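4'-phospho-dehydrooxetanocin synthase (Bacillus megaterium, PDB 5UL3) catalyses the oxidative ring contraction of dAMP to an oxetane aldehyde in oxetanocin A biosynthesis, using cobalamin, a [4Fe-4S] cluster and S-adenosylmethionine. Local coordinates at residues D362-E368 with F394-R399; R430-E436 with N468-I474; L459-A464 with D497-I503; D491-R495 with P532-V537. One frame throughout, in Å; residues are numbered along the deposited sequence.

Contact 1 of 4, residues D362-E368 with F394-R399; sequences DEEFIGE and FDFAAR
The ring of Phe396 carries Phe365 on one face, with Phe365 CD2 3.5 Å above the plane and over its centre. The two planes are 32° apart, an oblique pairing. This is part of the partial TIM barrel of the radical SAM domain, where the loop after strand 357-360 packs on strand 393-398. Phe365 CG lies anti to its own backbone N (chi1 -179°), which places the ring over Phe396. At its far end Phe365 CZ touches Phe394 CE2 at 4.1 Å. Ile366 CD1 adds a contact to Ala398 CB at 4.3 Å. Trp420 of helix 410-426 meets the Phe396 ring from elsewhere in the fold.

Between the backbones sit waters. Water 3 accepts from Ile366 N and donates to Ala397 O, bridging loop and strand where they do not pair directly. Glu363 points away from the strand and hydrogen-bonds cobalamin.

The guanidinium of Arg399, a residue of the iron-sulfur cluster pocket, meets two carboxylates near its plane at the edge. Glu364, whose other oxygen accepts from Asp314 N, and Glu368 thus form a salt-bridge network with it. Asp401 gives Arg399 a further ion pair. Both hydrogen bonds within the salt bridges to Glu364 and Glu368 are weak: Arg399 NH2 lies 2.9 Å from Glu364 OE2, and Arg399 NH1 lies 3.3 Å from Glu368 OE2.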
# COMPACT_ATOMS: atom_id res chain seq x y z
N ASP A 362 5.37 0.42 -3.80
CA ASP A 362 6.54 1.21 -3.40
C ASP A 362 6.14 2.49 -2.67
O ASP A 362 5.28 3.25 -3.13
CB ASP A 362 7.38 1.61 -4.62
CG ASP A 362 7.76 0.45 -5.48
OD1 ASP A 362 6.94 -0.47 -5.71
OD2 ASP A 362 8.88 0.49 -6.01
N GLU A 363 6.80 2.76 -1.54
CA GLU A 363 6.76 4.10 -0.98
C GLU A 363 7.36 5.11 -1.94
O GLU A 363 6.90 6.25 -2.03
CB GLU A 363 7.52 4.14 0.35
CG GLU A 363 6.80 3.46 1.50
CD GLU A 363 7.53 3.66 2.81
OE1 GLU A 363 8.72 3.28 2.86
OE2 GLU A 363 6.92 4.24 3.75
N GLU A 364 8.41 4.71 -2.66
CA GLU A 364 9.22 5.59 -3.51
C GLU A 364 9.59 4.78 -4.75
O GLU A 364 10.62 4.09 -4.77
CB GLU A 364 10.46 6.09 -2.77
CG GLU A 364 11.37 6.96 -3.63
CD GLU A 364 12.59 7.47 -2.88
OE1 GLU A 364 12.97 6.89 -1.83
OE2 GLU A 364 13.17 8.47 -3.35
N PHE A 365 8.77 4.90 -5.80
CA PHE A 365 9.01 4.13 -7.01
C PHE A 365 10.28 4.58 -7.72
O PHE A 365 11.05 3.75 -8.23
CB PHE A 365 7.79 4.25 -7.94
CG PHE A 365 7.92 3.47 -9.21
CD1 PHE A 365 7.94 2.08 -9.19
CD2 PHE A 365 7.97 4.12 -10.44
CE1 PHE A 365 8.03 1.36 -10.38
CE2 PHE A 365 8.06 3.40 -11.64
CZ PHE A 365 8.10 2.02 -11.61
N ILE A 366 10.55 5.89 -7.75
CA ILE A 366 11.66 6.40 -8.56
C ILE A 366 12.99 6.29 -7.82
O ILE A 366 13.98 5.78 -8.35
CB ILE A 366 11.37 7.85 -9.00
CG1 ILE A 366 10.09 7.89 -9.83
CG2 ILE A 366 12.54 8.40 -9.80
CD1 ILE A 366 9.56 9.26 -9.97
N GLY A 367 13.04 6.77 -6.59
CA GLY A 367 14.22 6.53 -5.77
C GLY A 367 15.38 7.48 -6.05
O GLY A 367 15.27 8.48 -6.78
N GLU A 368 16.50 7.15 -5.42
CA GLU A 368 17.75 7.91 -5.53
C GLU A 368 18.89 6.94 -5.30
O GLU A 368 18.87 6.19 -4.31
CB GLU A 368 17.84 9.05 -4.51
CG GLU A 368 17.07 10.32 -4.85
CD GLU A 368 17.49 11.51 -4.00
OE1 GLU A 368 18.67 11.55 -3.56
OE2 GLU A 368 16.66 12.41 -3.77
N PHE A 394 -0.32 1.01 -14.73
CA PHE A 394 0.20 0.82 -13.38
C PHE A 394 0.16 2.14 -12.61
O PHE A 394 0.28 3.22 -13.19
CB PHE A 394 1.62 0.20 -13.38
CG PHE A 394 2.70 1.05 -14.02
CD1 PHE A 394 2.89 1.06 -15.39
CD2 PHE A 394 3.60 1.78 -13.22
CE1 PHE A 394 3.91 1.81 -15.99
CE2 PHE A 394 4.63 2.53 -13.81
CZ PHE A 394 4.79 2.54 -15.20
N ASP A 395 -0.08 2.03 -11.31
CA ASP A 395 -0.13 3.17 -10.40
C ASP A 395 1.07 3.14 -9.47
O ASP A 395 1.52 2.06 -9.07
CB ASP A 395 -1.41 3.13 -9.55
CG ASP A 395 -2.70 3.22 -10.39
OD1 ASP A 395 -2.64 3.37 -11.63
OD2 ASP A 395 -3.77 3.10 -9.78
N PHE A 396 1.57 4.31 -9.07
CA PHE A 396 2.61 4.38 -8.05
C PHE A 396 2.55 5.75 -7.39
O PHE A 396 1.81 6.63 -7.82
CB PHE A 396 4.00 4.09 -8.61
CG PHE A 396 4.48 5.07 -9.67
CD1 PHE A 396 5.18 6.22 -9.31
CD2 PHE A 396 4.30 4.80 -11.02
CE1 PHE A 396 5.65 7.10 -10.29
CE2 PHE A 396 4.77 5.66 -12.00
CZ PHE A 396 5.45 6.81 -11.64
N ALA A 397 3.35 5.92 -6.33
CA ALA A 397 3.41 7.16 -5.57
C ALA A 397 4.77 7.82 -5.76
O ALA A 397 5.78 7.15 -5.99
CB ALA A 397 3.17 6.93 -4.08
N ALA A 398 4.80 9.15 -5.63
CA ALA A 398 6.06 9.88 -5.80
C ALA A 398 5.99 11.21 -5.07
O ALA A 398 4.91 11.77 -4.89
CB ALA A 398 6.37 10.13 -7.28
N ARG A 399 7.17 11.71 -4.66
CA ARG A 399 7.27 13.05 -4.11
C ARG A 399 7.25 14.08 -5.23
O ARG A 399 7.70 13.82 -6.35
CB ARG A 399 8.57 13.26 -3.31
CG ARG A 399 9.04 12.12 -2.47
CD ARG A 399 10.22 12.56 -1.56
NE ARG A 399 11.36 13.15 -2.26
CZ ARG A 399 12.41 12.45 -2.69
NH1 ARG A 399 13.41 13.07 -3.30
NH2 ARG A 399 12.46 11.14 -2.51
O HOH W 1 3.14 3.14 -4.73
O HOH W 2 5.87 4.74 -5.33
O HOH W 3 8.45 7.62 -6.62

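Contact 2 of 4, residues R430-E436 with N468-I474; sequences RIFIGVE and NLRIGFI. With EDO (1,2-ethanediol), chain X; EDO (1,2-ethanediol), chain F.
Glu436 and Ile474 meet where two parallel strands of the radical SAM partial TIM barrel, 432-436 and 470-473, reach the S-adenosylmethionine site. Glu436 binds S-adenosylmethionine. Here its carboxylate holds a 1,2-ethanediol, probably from the crystallisation liquor: the diol O2 donates to Glu436 OE1 at 2.6 Å. The diol O1 lies unusually close to Glu436 OE2, too close to be read with confidence. The side chain bends at chi2 (-38°), which turns the carboxylate back over the neighbouring strand. There Ile474 CG1 touches Glu436 OE2 at 3.4 Å.

The backbone sets this position. Gly472 N donates to Ile433 O, then Glu436 N donates to Gly472 O at 2.7 Å. Ile474 N closes the ladder on Glu436 O. The register slips by one between Ile433 and Glu436, a beta bulge, with Gly434 at the centre of an inverse gamma turn. Gly472 fits closely here, its N 3.3 Å from Phe432 CZ and its carbonyl carbon 3.3 Å from Glu436 OE2.

Further out, Arg470 crosses Phe432 at about a right angle. Its NE lies at the ring edge, in plane, and its NH2 is 3.6 Å from Phe432 CD2. On the face carrying Ile433 and Ile471, Leu469 CD2 packs on Ile433 CG1; Val435 CG2 touches Ile471 CG2. Leu459 of helix 452-464 backs Ile471 and Leu469. At the start of the strands, water 4 donates to Arg430 O at 2.6 Å and weakly accepts from Arg470 NH2.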
# COMPACT_ATOMS: atom_id res chain seq x y z
N ARG A 430 -2.88 6.19 -12.60
CA ARG A 430 -3.26 7.03 -11.47
C ARG A 430 -2.05 7.13 -10.54
O ARG A 430 -1.78 6.22 -9.75
CB ARG A 430 -4.49 6.49 -10.75
CG ARG A 430 -5.78 7.02 -11.38
CD ARG A 430 -7.03 6.44 -10.77
NE ARG A 430 -7.37 5.20 -11.42
CZ ARG A 430 -8.25 5.08 -12.41
NH1 ARG A 430 -8.46 3.89 -12.95
NH2 ARG A 430 -8.91 6.14 -12.86
N ILE A 431 -1.32 8.26 -10.62
CA ILE A 431 -0.12 8.48 -9.81
C ILE A 431 -0.48 9.37 -8.62
O ILE A 431 -1.21 10.37 -8.77
CB ILE A 431 1.02 9.10 -10.66
CG1 ILE A 431 1.80 8.06 -11.49
CG2 ILE A 431 2.05 9.80 -9.79
CD1 ILE A 431 1.13 6.73 -11.76
N PHE A 432 0.02 9.00 -7.43
CA PHE A 432 -0.22 9.75 -6.20
C PHE A 432 1.01 10.60 -5.93
O PHE A 432 2.12 10.07 -5.86
CB PHE A 432 -0.46 8.80 -5.02
CG PHE A 432 -0.66 9.49 -3.71
CD1 PHE A 432 0.43 9.78 -2.88
CD2 PHE A 432 -1.93 9.83 -3.27
CE1 PHE A 432 0.24 10.42 -1.66
CE2 PHE A 432 -2.13 10.47 -2.05
CZ PHE A 432 -1.04 10.76 -1.25
N ILE A 433 0.83 11.91 -5.76
CA ILE A 433 1.94 12.81 -5.42
C ILE A 433 1.69 13.33 -4.02
O ILE A 433 0.64 13.94 -3.75
CB ILE A 433 2.08 13.98 -6.41
CG1 ILE A 433 2.16 13.49 -7.85
CG2 ILE A 433 3.33 14.85 -6.02
CD1 ILE A 433 3.47 12.88 -8.23
N GLY A 434 2.63 13.09 -3.11
CA GLY A 434 2.50 13.55 -1.74
C GLY A 434 2.77 15.04 -1.57
O GLY A 434 3.74 15.44 -0.92
N VAL A 435 1.90 15.87 -2.16
CA VAL A 435 2.00 17.33 -2.02
C VAL A 435 1.90 17.73 -0.55
O VAL A 435 2.77 18.44 -0.02
CB VAL A 435 0.91 18.01 -2.88
CG1 VAL A 435 0.78 19.47 -2.54
CG2 VAL A 435 1.21 17.83 -4.37
N GLU A 436 0.80 17.34 0.09
CA GLU A 436 0.48 17.49 1.52
C GLU A 436 0.14 18.92 1.94
O GLU A 436 -0.66 19.11 2.86
CB GLU A 436 1.62 16.93 2.40
CG GLU A 436 1.99 15.43 2.18
CD GLU A 436 0.81 14.49 1.92
OE1 GLU A 436 1.00 13.48 1.20
OE2 GLU A 436 -0.31 14.73 2.41
N ASN A 468 -2.80 10.56 -14.75
CA ASN A 468 -4.05 10.93 -14.03
C ASN A 468 -3.84 11.03 -12.50
O ASN A 468 -4.05 10.06 -11.77
CB ASN A 468 -5.14 9.91 -14.37
CG ASN A 468 -6.47 10.12 -13.62
OD1 ASN A 468 -6.69 11.14 -12.96
ND2 ASN A 468 -7.37 9.14 -13.74
N LEU A 469 -3.56 12.25 -12.02
CA LEU A 469 -3.02 12.52 -10.69
C LEU A 469 -4.05 12.46 -9.57
O LEU A 469 -5.22 12.79 -9.76
CB LEU A 469 -2.43 13.93 -10.66
CG LEU A 469 -1.29 14.17 -11.59
CD1 LEU A 469 -0.99 15.68 -11.64
CD2 LEU A 469 -0.15 13.41 -10.95
N ARG A 470 -3.56 12.10 -8.38
CA ARG A 470 -4.20 12.29 -7.08
C ARG A 470 -3.14 12.91 -6.18
O ARG A 470 -1.97 12.57 -6.32
CB ARG A 470 -4.65 10.97 -6.43
CG ARG A 470 -6.05 10.49 -6.68
CD ARG A 470 -6.50 9.54 -5.56
NE ARG A 470 -5.38 8.82 -4.94
CZ ARG A 470 -4.80 7.74 -5.46
NH1 ARG A 470 -5.22 7.26 -6.63
NH2 ARG A 470 -3.80 7.14 -4.84
N ILE A 471 -3.53 13.79 -5.26
CA ILE A 471 -2.54 14.34 -4.32
C ILE A 471 -3.02 14.14 -2.88
O ILE A 471 -4.21 14.24 -2.59
CB ILE A 471 -2.23 15.83 -4.59
CG1 ILE A 471 -3.43 16.75 -4.27
CG2 ILE A 471 -1.70 16.02 -6.01
CD1 ILE A 471 -3.08 18.24 -4.33
N GLY A 472 -2.08 13.85 -1.98
CA GLY A 472 -2.38 13.95 -0.57
C GLY A 472 -2.36 15.41 -0.13
O GLY A 472 -1.60 16.23 -0.65
N PHE A 473 -3.25 15.75 0.80
CA PHE A 473 -3.31 17.13 1.27
C PHE A 473 -3.79 17.12 2.71
O PHE A 473 -4.89 16.63 2.99
CB PHE A 473 -4.23 17.99 0.40
CG PHE A 473 -3.91 19.47 0.48
CD1 PHE A 473 -4.50 20.28 1.44
CD2 PHE A 473 -3.00 20.04 -0.40
CE1 PHE A 473 -4.17 21.64 1.52
CE2 PHE A 473 -2.68 21.40 -0.33
CZ PHE A 473 -3.28 22.19 0.63
N ILE A 474 -2.96 17.62 3.62
CA ILE A 474 -3.33 17.63 5.03
C ILE A 474 -3.58 19.09 5.41
O ILE A 474 -2.63 19.80 5.75
CB ILE A 474 -2.24 17.01 5.90
CG1 ILE A 474 -1.82 15.63 5.35
CG2 ILE A 474 -2.72 16.85 7.32
CD1 ILE A 474 -0.47 15.15 5.92
C1 EDO X . -1.70 11.67 3.49
O1 EDO X . -1.97 12.92 2.84
C2 EDO X . -0.20 11.35 3.47
O2 EDO X . 0.27 11.17 2.12
C1 EDO F . -6.11 15.63 -14.44
O1 EDO F . -5.69 17.00 -14.57
C2 EDO F . -5.10 14.79 -13.65
O2 EDO F . -5.78 13.66 -13.06
O HOH W 4 -2.11 5.91 -7.14

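Contact 3 of 4, residues L459-A464 with D497-I503; sequences LRLVSA and DALMKPI
Asp497 offers its carbonyl oxygen to the side chain of Arg460. Both NE and NH2 of Arg460 donate to Asp497 O at 2.9 Å, a side-on grip on one atom. The acceptor lies in the guanidinium plane, which helps fix the rotation of that group. Arg460 NH2 also forms a longer salt bridge to Asp497 OD2, whose stronger partner is Arg495.

Ala498 O comes next, 3.0 Å from Arg460 CA in a CA-H...O contact. Leu499 starts away from the helix, but its CD2 comes back to touch Leu459 CB. Met500 N donates to Ser463 OG at 2.8 Å, nearly straight at 168°. OG sits between the backbone N and the carbonyl carbon of Ser463 (chi1 62°), where it can also donate to Leu459 O in its own helix. Met500 CG lies 3.5 Å from Arg460 CG, the two side chains running alongside in the same direction.

The chain passes Pro502 to Ile503, whose N bonds Ala464 O at 2.9 Å. Ile503 CD1 packs on Ala464 CB.

The loop thus runs along the C-terminal part of helix 452-464. Leu517 of helix 510-519 and Ile524 of helix 521-527 also touch Met500, and Leu517 O accepts from Arg460 NH1.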
# COMPACT_ATOMS: atom_id res chain seq x y z
N LEU A 459 2.87 19.29 -10.60
CA LEU A 459 1.56 18.84 -11.09
C LEU A 459 1.36 19.20 -12.55
O LEU A 459 0.78 18.43 -13.32
CB LEU A 459 0.44 19.45 -10.25
CG LEU A 459 0.43 19.13 -8.75
CD1 LEU A 459 -0.77 19.81 -8.06
CD2 LEU A 459 0.44 17.62 -8.52
N ARG A 460 1.86 20.36 -12.94
CA ARG A 460 1.82 20.79 -14.34
C ARG A 460 2.56 19.82 -15.25
O ARG A 460 2.05 19.41 -16.30
CB ARG A 460 2.41 22.21 -14.41
CG ARG A 460 2.17 22.99 -15.68
CD ARG A 460 2.81 24.39 -15.59
NE ARG A 460 2.12 25.29 -14.67
CZ ARG A 460 2.67 26.37 -14.13
NH1 ARG A 460 3.93 26.70 -14.40
NH2 ARG A 460 1.96 27.12 -13.30
N LEU A 461 3.78 19.44 -14.86
CA LEU A 461 4.59 18.55 -15.68
C LEU A 461 3.96 17.16 -15.80
O LEU A 461 3.89 16.60 -16.91
CB LEU A 461 6.01 18.46 -15.10
CG LEU A 461 6.79 19.78 -15.17
CD1 LEU A 461 8.01 19.77 -14.23
CD2 LEU A 461 7.24 20.06 -16.61
N VAL A 462 3.52 16.58 -14.69
CA VAL A 462 2.98 15.22 -14.75
C VAL A 462 1.66 15.21 -15.50
O VAL A 462 1.41 14.33 -16.33
CB VAL A 462 2.82 14.62 -13.34
CG1 VAL A 462 2.14 13.23 -13.44
CG2 VAL A 462 4.22 14.47 -12.67
N SER A 463 0.79 16.18 -15.23
CA SER A 463 -0.51 16.19 -15.91
C SER A 463 -0.35 16.43 -17.41
O SER A 463 -1.08 15.83 -18.21
CB SER A 463 -1.45 17.21 -15.27
OG SER A 463 -0.97 18.53 -15.38
N ALA A 464 0.62 17.25 -17.82
CA ALA A 464 0.85 17.49 -19.24
C ALA A 464 1.24 16.22 -19.98
O ALA A 464 1.03 16.14 -21.20
CB ALA A 464 1.93 18.57 -19.44
N ASP A 497 -3.83 27.15 -12.82
CA ASP A 497 -2.70 27.09 -13.74
C ASP A 497 -1.78 25.92 -13.45
O ASP A 497 -0.61 25.94 -13.84
CB ASP A 497 -1.92 28.40 -13.71
CG ASP A 497 -1.31 28.68 -12.36
OD1 ASP A 497 -1.82 28.15 -11.35
OD2 ASP A 497 -0.32 29.45 -12.30
N ALA A 498 -2.28 24.89 -12.77
CA ALA A 498 -1.49 23.72 -12.43
C ALA A 498 -1.86 22.51 -13.27
O ALA A 498 -0.99 21.85 -13.84
CB ALA A 498 -1.65 23.38 -10.94
N LEU A 499 -3.15 22.20 -13.40
CA LEU A 499 -3.55 20.97 -14.09
C LEU A 499 -3.61 21.21 -15.59
O LEU A 499 -4.38 22.06 -16.06
CB LEU A 499 -4.88 20.47 -13.54
CG LEU A 499 -4.91 20.28 -12.01
CD1 LEU A 499 -6.29 19.83 -11.53
CD2 LEU A 499 -3.83 19.29 -11.57
N MET A 500 -2.81 20.47 -16.34
CA MET A 500 -2.71 20.58 -17.79
C MET A 500 -3.45 19.43 -18.46
O MET A 500 -3.48 18.31 -17.95
CB MET A 500 -1.26 20.57 -18.26
CG MET A 500 -0.39 21.69 -17.72
SD MET A 500 -0.86 23.32 -18.37
CE MET A 500 -1.54 24.04 -16.89
N LYS A 501 -4.03 19.73 -19.62
CA LYS A 501 -4.51 18.68 -20.49
C LYS A 501 -3.32 17.88 -21.00
O LYS A 501 -2.19 18.39 -21.01
CB LYS A 501 -5.26 19.26 -21.68
CG LYS A 501 -6.52 20.01 -21.34
CD LYS A 501 -7.09 20.65 -22.61
CE LYS A 501 -8.51 21.15 -22.39
NZ LYS A 501 -9.02 21.88 -23.59
N PRO A 502 -3.53 16.64 -21.43
CA PRO A 502 -2.46 15.91 -22.12
C PRO A 502 -2.00 16.70 -23.33
O PRO A 502 -2.80 17.06 -24.19
CB PRO A 502 -3.12 14.58 -22.52
CG PRO A 502 -4.24 14.41 -21.53
CD PRO A 502 -4.74 15.81 -21.24
N ILE A 503 -0.71 16.97 -23.39
CA ILE A 503 -0.14 17.84 -24.41
C ILE A 503 0.47 16.97 -25.49
O ILE A 503 1.24 16.05 -25.19
CB ILE A 503 0.90 18.81 -23.82
CG1 ILE A 503 0.23 19.79 -22.86
CG2 ILE A 503 1.61 19.56 -24.93
CD1 ILE A 503 1.17 20.80 -22.24
O HOH W 5 1.60 13.65 -23.58

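Contact 4 of 4, residues D491-R495 with P532-V537; sequences DFLER and PVYTIV
Leu493 and Val537 cross at about a right angle, with Leu493 CD2 3.7 Å from Val537 CG2. Phe492 and Val533 meet at a slant. With chi1 at 173°, the Phe492 ring extends opposite the backbone N, and its CE2 comes 3.8 Å from Val533 CG1. The other branch, Val533 CG2, leans on Arg495 O at 3.6 Å.

The Tyr534 ring lies close to the last helical carbonyl: its CD2 is 3.3 Å from Leu493 O. The CH2 of Glu494 CG sits at the ring edge. Pro532 CG lies over one face, offset toward the rim, while His638 of helix 620-648 stacks with the ring.

The backbones are joined by Tyr534 N, which donates to Leu493 O at 2.9 Å. Val533 N makes a weak bond to Arg495 O. Thr535 OG1 donates to Pro532 O, which also takes Thr535 N, so the 3-10 turn is tied at its start.

The polar ends go elsewhere: Glu494 to His638 and Lys642, Arg495 to Asp497 and Glu453. Helix 620-648 touches Tyr534 and Leu493. Backbone bonds and apolar packing thus join the end of helix 484-493 to the 3-10 turn 533-535, within the radical SAM core and its partial TIM barrel.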
# COMPACT_ATOMS: atom_id res chain seq x y z
N ASP A 491 -5.79 29.25 -1.27
CA ASP A 491 -5.28 29.89 -2.49
C ASP A 491 -4.61 28.87 -3.40
O ASP A 491 -4.88 28.81 -4.60
CB ASP A 491 -4.29 31.00 -2.13
CG ASP A 491 -4.97 32.24 -1.58
OD1 ASP A 491 -6.21 32.33 -1.65
OD2 ASP A 491 -4.24 33.13 -1.08
N PHE A 492 -3.69 28.07 -2.84
CA PHE A 492 -3.03 27.01 -3.60
C PHE A 492 -4.05 26.08 -4.27
O PHE A 492 -3.94 25.79 -5.47
CB PHE A 492 -2.12 26.20 -2.67
CG PHE A 492 -1.52 24.96 -3.30
CD1 PHE A 492 -0.32 25.03 -4.01
CD2 PHE A 492 -2.14 23.73 -3.16
CE1 PHE A 492 0.25 23.88 -4.57
CE2 PHE A 492 -1.57 22.59 -3.74
CZ PHE A 492 -0.38 22.67 -4.44
N LEU A 493 -5.02 25.60 -3.49
CA LEU A 493 -6.00 24.63 -3.98
C LEU A 493 -6.92 25.21 -5.05
O LEU A 493 -7.47 24.44 -5.85
CB LEU A 493 -6.82 24.10 -2.81
CG LEU A 493 -6.02 23.24 -1.84
CD1 LEU A 493 -6.77 23.13 -0.56
CD2 LEU A 493 -5.78 21.84 -2.43
N GLU A 494 -7.11 26.52 -5.07
CA GLU A 494 -7.93 27.18 -6.08
C GLU A 494 -7.16 27.53 -7.35
O GLU A 494 -7.77 28.02 -8.30
CB GLU A 494 -8.57 28.45 -5.48
CG GLU A 494 -9.66 28.14 -4.49
CD GLU A 494 -10.03 29.30 -3.59
OE1 GLU A 494 -9.93 30.46 -4.05
OE2 GLU A 494 -10.41 29.04 -2.42
N ARG A 495 -5.85 27.28 -7.40
CA ARG A 495 -5.09 27.64 -8.60
C ARG A 495 -5.56 26.81 -9.79
O ARG A 495 -5.74 25.59 -9.69
CB ARG A 495 -3.60 27.45 -8.36
CG ARG A 495 -3.04 28.56 -7.47
CD ARG A 495 -1.55 28.49 -7.36
NE ARG A 495 -0.89 28.75 -8.63
CZ ARG A 495 0.41 29.00 -8.73
NH1 ARG A 495 1.16 29.03 -7.64
NH2 ARG A 495 0.96 29.21 -9.92
N PRO A 532 -9.44 23.59 -10.82
CA PRO A 532 -8.57 23.91 -9.69
C PRO A 532 -7.94 22.66 -9.09
O PRO A 532 -8.43 21.54 -9.25
CB PRO A 532 -9.49 24.61 -8.69
CG PRO A 532 -10.88 24.23 -9.10
CD PRO A 532 -10.86 23.93 -10.56
N VAL A 533 -6.84 22.90 -8.37
CA VAL A 533 -6.06 21.80 -7.80
C VAL A 533 -6.91 20.94 -6.87
O VAL A 533 -6.75 19.72 -6.83
CB VAL A 533 -4.81 22.35 -7.07
CG1 VAL A 533 -4.12 21.24 -6.28
CG2 VAL A 533 -3.85 22.97 -8.08
N TYR A 534 -7.83 21.55 -6.11
CA TYR A 534 -8.58 20.75 -5.15
C TYR A 534 -9.36 19.62 -5.82
O TYR A 534 -9.72 18.65 -5.13
CB TYR A 534 -9.53 21.61 -4.29
CG TYR A 534 -10.66 22.33 -5.01
CD1 TYR A 534 -11.77 21.64 -5.51
CD2 TYR A 534 -10.64 23.72 -5.13
CE1 TYR A 534 -12.81 22.32 -6.15
CE2 TYR A 534 -11.70 24.41 -5.76
CZ TYR A 534 -12.76 23.70 -6.28
OH TYR A 534 -13.79 24.39 -6.91
N THR A 535 -9.58 19.68 -7.13
CA THR A 535 -10.30 18.60 -7.80
C THR A 535 -9.53 17.27 -7.78
O THR A 535 -10.15 16.23 -7.98
CB THR A 535 -10.64 18.97 -9.26
OG1 THR A 535 -9.44 19.22 -10.03
CG2 THR A 535 -11.54 20.21 -9.32
N ILE A 536 -8.22 17.27 -7.52
CA ILE A 536 -7.47 16.01 -7.48
C ILE A 536 -7.01 15.65 -6.06
O ILE A 536 -6.19 14.73 -5.89
CB ILE A 536 -6.29 16.02 -8.47
CG1 ILE A 536 -5.30 17.13 -8.10
CG2 ILE A 536 -6.79 16.21 -9.90
CD1 ILE A 536 -3.93 16.94 -8.75
N VAL A 537 -7.53 16.33 -5.04
CA VAL A 537 -7.20 16.00 -3.66
C VAL A 537 -7.84 14.68 -3.28
O VAL A 537 -9.03 14.47 -3.52
CB VAL A 537 -7.65 17.13 -2.71
CG1 VAL A 537 -7.63 16.65 -1.26
CG2 VAL A 537 -6.73 18.34 -2.87

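In the fold
All four contacts lie in the radical SAM core. Contacts 1 and 2 share one sheet, their centres 12 Å apart, and Ala398 N probably bonds Phe432 O at 2.8 Å. Contact 1 borders cobalamin and the iron-sulfur cluster. Contact 2 brings in Glu436, whose side chain is about 7 Å from that of the cluster ligand Cys318. Contacts 3 and 4 lie farther out, their centres 13 Å and 11 Å from that of contact 2. Leu469 CD2 packs on Val462 CG1 at 3.4 Å, and Ile471 N probably bonds Ile536 O. Contacts 3 and 4 also touch, through Ala498 CB and Val533 CG2 at 3.6 Å.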